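Local coordinates for protein purine nucleoside phosphorylase (Thermus thermophilus, PDB 6TK9) that probably catalyses the reversible phosphorolysis of purine nucleosides such as inosine and guanosine, releasing the free base and ribose 1-phosphate, at residues 32-35 / 36-39; 256-259 / 260-263. All blocks are in the same frame, centred on the assembly; numbering follows the deposited sequence.

Contact 1: 32-35 / 36-39; sequences GPLA and DEVE
Leu34 swings CG away from its own amide (chi1 -180°), while Glu37, three residues on, sets CG opposite its carbonyl carbon (chi1 -51°) and runs extended beyond it; the two side chains cross at about a right angle, with Leu34 CD1 4.1 Å from Glu37 OE1. The backbone beneath is wound by successive i to i+3 hydrogen bonds: Asp36 N donates to Pro33 O, Glu37 N to Leu34 O and Val38 N to Ala35 O, the first of them 2.8 Å from Asp36 N to Pro33 O. The carbonyls also carry carbon neighbours: Glu37 CB sits 3.5 Å from Leu34 O, and Val38 CG2 is equally close to Ala35 O. Leu34, Ala35 and Val38 are buried against strands, Ala35 and Val38 both meeting Val76 of strand 72-78, and Leu34 also packs on Val264 of helix 257-270. Asp36 and Glu37 are exposed; Asp36 OD1 forms a salt bridge with Lys78, and Glu37 OE1 one with Arg265 of helix 257-270. The turn is thus amphipathic: Leu34, Ala35 and Val38 face the strands, while the carboxylates of Asp36 and Glu37 reach separate cations, tying the loop before strand 39-45 both to strand 72-78 and to the C-terminal helix.

Contact 2: 256-259 / 260-263; sequences TGPV and FRRY
Arg261 folds back along the helix and lays its guanidinium flat over the backbone of Gly257 and Pro258, one turn earlier. Gly257 C lies 3.6 Å above the guanidinium plane, over its centre, and Pro258 N is over the same face but displaced toward the rim. The Pro258 ring and the arginine chain meet at a slant, CD of Pro258 being 4.2 Å from NH1 of Arg261. CG of Arg261 starts on the side of its own amide (chi1 -71°), and the bend at chi3 (-144°) then turns the planar end over the peptide. Glycine suits this site: a beta carbon on Gly257 would collide with NH2 of Arg261. At the root of the side chain, Arg261 N donates to Gly257 O at 2.7 Å, and Arg261 CG rests 3.3 Å from that same oxygen. An alanine in place of Arg261 would keep this backbone bond but would probably leave the Gly257-Pro258 peptide without its flat cover and remove the chain against which Pro33, Leu34 and Glu37 pack. Phe260 and Tyr263 lead their rings away from the preceding turn: Phe260 meets Thr231 of strand 225-235, and Tyr263 fits between Leu229 of that strand and helix 161-173. Phe260 CB still sits 3.4 Å from Thr256 O, which accepts the Phe260 N hydrogen bond. Tyr263 OH is hydrogen-bonded to Ala167 O of helix 161-173, and Thr256 OG1 to Gly123 O. Pro258, lacking an amide hydrogen, fits the first turn of a helix, where that hydrogen is not needed; its carbonyl serves Arg262 N. The chemistry divides this helix start into aromatic groups turned inward and a cation laid over peptide atoms by contact, with no hydrogen bond from the guanidinium to the two segments.

The two contacts come in series, contact 1 early in the chain, in the loop between strands 23-27 and 39-45, and contact 2 near the C-terminus, at the start of helix 257-270. Their centres are nevertheless only about 12 Å apart, on the same side of the chain's centre. Arg261 of contact 2 reaches contact 1: Pro33, Leu34 and Glu37 all pack on it, with Glu37 OE2 3.4 Å from Arg261 CD, and Arg265 of the same helix holds the Glu37 carboxylate. Both lie against one mixed beta-sheet of the phosphorylase fold, contact 1 over strands 23-27 and 72-78, contact 2 over strand 225-235. The last helix thus closes back on an early loop within one subunit of the hexameric assembly.

Contact 1: 32-35 / 36-39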
loop_
_atom_site.group_PDB
_atom_site.type_symbol
_atom_site.label_atom_id
_atom_site.label_comp_id
_atom_site.label_asym_id
_atom_site.label_seq_id
_atom_site.Cartn_x
_atom_site.Cartn_y
_atom_site.Cartn_z
ATOM N N GLY A 32 32.695 2.263 -18.244
ATOM C CA GLY A 32 33.887 3.049 -18.630
ATOM C C GLY A 32 34.326 2.871 -20.086
ATOM O O GLY A 32 34.573 3.864 -20.766
ATOM N N PRO A 33 34.483 1.624 -20.602
ATOM C CA PRO A 33 34.989 1.386 -21.967
ATOM C C PRO A 33 34.494 2.270 -23.127
ATOM O O PRO A 33 35.287 2.672 -23.945
ATOM C CB PRO A 33 34.573 -0.071 -22.199
ATOM C CG PRO A 33 34.779 -0.693 -20.838
ATOM C CD PRO A 33 34.263 0.359 -19.872
ATOM N N LEU A 34 33.226 2.637 -23.181
ATOM C CA LEU A 34 32.796 3.634 -24.201
ATOM C C LEU A 34 33.809 4.811 -24.242
ATOM O O LEU A 34 33.988 5.400 -25.309
ATOM C CB LEU A 34 31.360 4.083 -23.893
ATOM C CG LEU A 34 30.725 5.113 -24.834
ATOM C CD1 LEU A 34 30.849 4.716 -26.304
ATOM C CD2 LEU A 34 29.261 5.318 -24.485
ATOM N N ALA A 35 34.491 5.154 -23.145
ATOM C CA ALA A 35 35.394 6.329 -23.102
ATOM C C ALA A 35 36.614 6.097 -24.005
ATOM O O ALA A 35 37.190 7.072 -24.500
ATOM C CB ALA A 35 35.824 6.602 -21.687
ATOM N N ASP A 36 37.007 4.844 -24.185
ATOM C CA ASP A 36 38.154 4.465 -25.045
ATOM C C ASP A 36 37.814 4.713 -26.523
ATOM O O ASP A 36 38.730 4.867 -27.325
ATOM C CB ASP A 36 38.550 3.013 -24.769
ATOM C CG ASP A 36 39.218 2.827 -23.415
ATOM O OD1 ASP A 36 39.532 3.845 -22.754
ATOM O OD2 ASP A 36 39.453 1.670 -23.049
ATOM N N GLU A 37 36.537 4.771 -26.886
ATOM C CA GLU A 37 36.141 4.946 -28.300
ATOM C C GLU A 37 36.151 6.445 -28.631
ATOM O O GLU A 37 35.959 6.795 -29.810
ATOM C CB GLU A 37 34.814 4.230 -28.547
ATOM C CG GLU A 37 34.823 2.786 -28.055
ATOM C CD GLU A 37 33.621 1.924 -28.402
ATOM O OE1 GLU A 37 32.725 2.437 -29.106
ATOM O OE2 GLU A 37 33.585 0.737 -27.965
ATOM N N VAL A 38 36.426 7.313 -27.662
ATOM C CA VAL A 38 36.415 8.787 -27.909
ATOM C C VAL A 38 37.727 9.198 -28.595
ATOM O O VAL A 38 38.783 8.745 -28.150
ATOM C CB VAL A 38 36.170 9.603 -26.624
ATOM C CG1 VAL A 38 36.227 11.100 -26.889
ATOM C CG2 VAL A 38 34.849 9.236 -25.973
ATOM N N GLU A 39 37.627 10.019 -29.646
ATOM C CA GLU A 39 38.751 10.766 -30.263
ATOM C C GLU A 39 39.180 11.822 -29.259
ATOM O O GLU A 39 38.539 12.869 -29.225
ATOM C CB GLU A 39 38.354 11.416 -31.590
ATOM C CG GLU A 39 39.524 11.986 -32.381
ATOM C CD GLU A 39 39.105 12.927 -33.496
ATOM O OE1 GLU A 39 37.892 12.993 -33.812
ATOM O OE2 GLU A 39 39.984 13.606 -34.032
#

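Contact 2: 256-259 / 260-263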
loop_
_atom_site.group_PDB
_atom_site.type_symbol
_atom_site.label_atom_id
_atom_site.label_comp_id
_atom_site.label_asym_id
_atom_site.label_seq_id
_atom_site.Cartn_x
_atom_site.Cartn_y
_atom_site.Cartn_z
ATOM N N THR A 256 26.789 -6.690 -21.707
ATOM C CA THR A 256 25.708 -5.807 -22.231
ATOM C C THR A 256 26.303 -4.619 -23.013
ATOM O O THR A 256 25.543 -3.905 -23.699
ATOM C CB THR A 256 24.862 -5.309 -21.048
ATOM O OG1 THR A 256 23.496 -5.159 -21.417
ATOM C CG2 THR A 256 25.361 -3.989 -20.500
ATOM N N GLY A 257 27.612 -4.387 -22.885
ATOM C CA GLY A 257 28.282 -3.146 -23.314
ATOM C C GLY A 257 28.098 -2.862 -24.799
ATOM O O GLY A 257 27.855 -1.718 -25.180
ATOM N N PRO A 258 28.273 -3.865 -25.692
ATOM C CA PRO A 258 28.132 -3.629 -27.129
ATOM C C PRO A 258 26.711 -3.127 -27.448
ATOM O O PRO A 258 26.603 -2.125 -28.163
ATOM C CB PRO A 258 28.466 -4.983 -27.771
ATOM C CG PRO A 258 29.222 -5.752 -26.707
ATOM C CD PRO A 258 28.673 -5.248 -25.389
ATOM N N VAL A 259 25.677 -3.767 -26.874
ATOM C CA VAL A 259 24.244 -3.368 -27.055
ATOM C C VAL A 259 24.079 -1.932 -26.538
ATOM O O VAL A 259 23.403 -1.145 -27.233
ATOM C CB VAL A 259 23.253 -4.339 -26.371
ATOM C CG1 VAL A 259 21.823 -3.808 -26.404
ATOM C CG2 VAL A 259 23.295 -5.732 -26.983
ATOM N N PHE A 260 24.715 -1.607 -25.400
ATOM C CA PHE A 260 24.584 -0.329 -24.642
ATOM C C PHE A 260 25.351 0.829 -25.319
ATOM O O PHE A 260 24.859 1.988 -25.353
ATOM C CB PHE A 260 25.056 -0.546 -23.202
ATOM C CG PHE A 260 25.134 0.711 -22.378
ATOM C CD1 PHE A 260 23.988 1.278 -21.847
ATOM C CD2 PHE A 260 26.349 1.339 -22.152
ATOM C CE1 PHE A 260 24.048 2.441 -21.095
ATOM C CE2 PHE A 260 26.402 2.515 -21.417
ATOM C CZ PHE A 260 25.253 3.062 -20.889
ATOM N N ARG A 261 26.552 0.570 -25.824
ATOM C CA ARG A 261 27.351 1.599 -26.556
ATOM C C ARG A 261 26.643 1.936 -27.868
ATOM O O ARG A 261 26.597 3.148 -28.226
ATOM C CB ARG A 261 28.763 1.104 -26.861
ATOM C CG ARG A 261 29.641 1.012 -25.630
ATOM C CD ARG A 261 30.906 0.244 -25.920
ATOM N NE ARG A 261 31.201 -0.500 -24.724
ATOM C CZ ARG A 261 31.555 -1.765 -24.686
ATOM N NH1 ARG A 261 31.738 -2.446 -25.802
ATOM N NH2 ARG A 261 31.771 -2.337 -23.513
ATOM N N ARG A 262 26.086 0.914 -28.533
ATOM C CA ARG A 262 25.313 1.102 -29.791
ATOM C C ARG A 262 24.109 2.005 -29.509
ATOM O O ARG A 262 23.737 2.791 -30.411
ATOM C CB ARG A 262 24.875 -0.236 -30.383
ATOM C CG ARG A 262 24.371 -0.119 -31.813
ATOM C CD ARG A 262 23.682 -1.378 -32.302
ATOM N NE ARG A 262 22.832 -1.032 -33.437
ATOM C CZ ARG A 262 21.721 -1.682 -33.792
ATOM N NH1 ARG A 262 21.294 -2.736 -33.107
ATOM N NH2 ARG A 262 21.030 -1.258 -34.836
ATOM N N TYR A 263 23.527 1.907 -28.303
ATOM C CA TYR A 263 22.314 2.667 -27.919
ATOM C C TYR A 263 22.747 4.103 -27.608
ATOM O O TYR A 263 22.151 5.050 -28.170
ATOM C CB TYR A 263 21.527 1.943 -26.814
ATOM C CG TYR A 263 20.265 2.658 -26.392
ATOM C CD1 TYR A 263 19.209 2.838 -27.267
ATOM C CD2 TYR A 263 20.141 3.191 -25.122
ATOM C CE1 TYR A 263 18.066 3.535 -26.899
ATOM C CE2 TYR A 263 18.994 3.862 -24.723
ATOM C CZ TYR A 263 17.950 4.039 -25.614
ATOM O OH TYR A 263 16.844 4.732 -25.219
#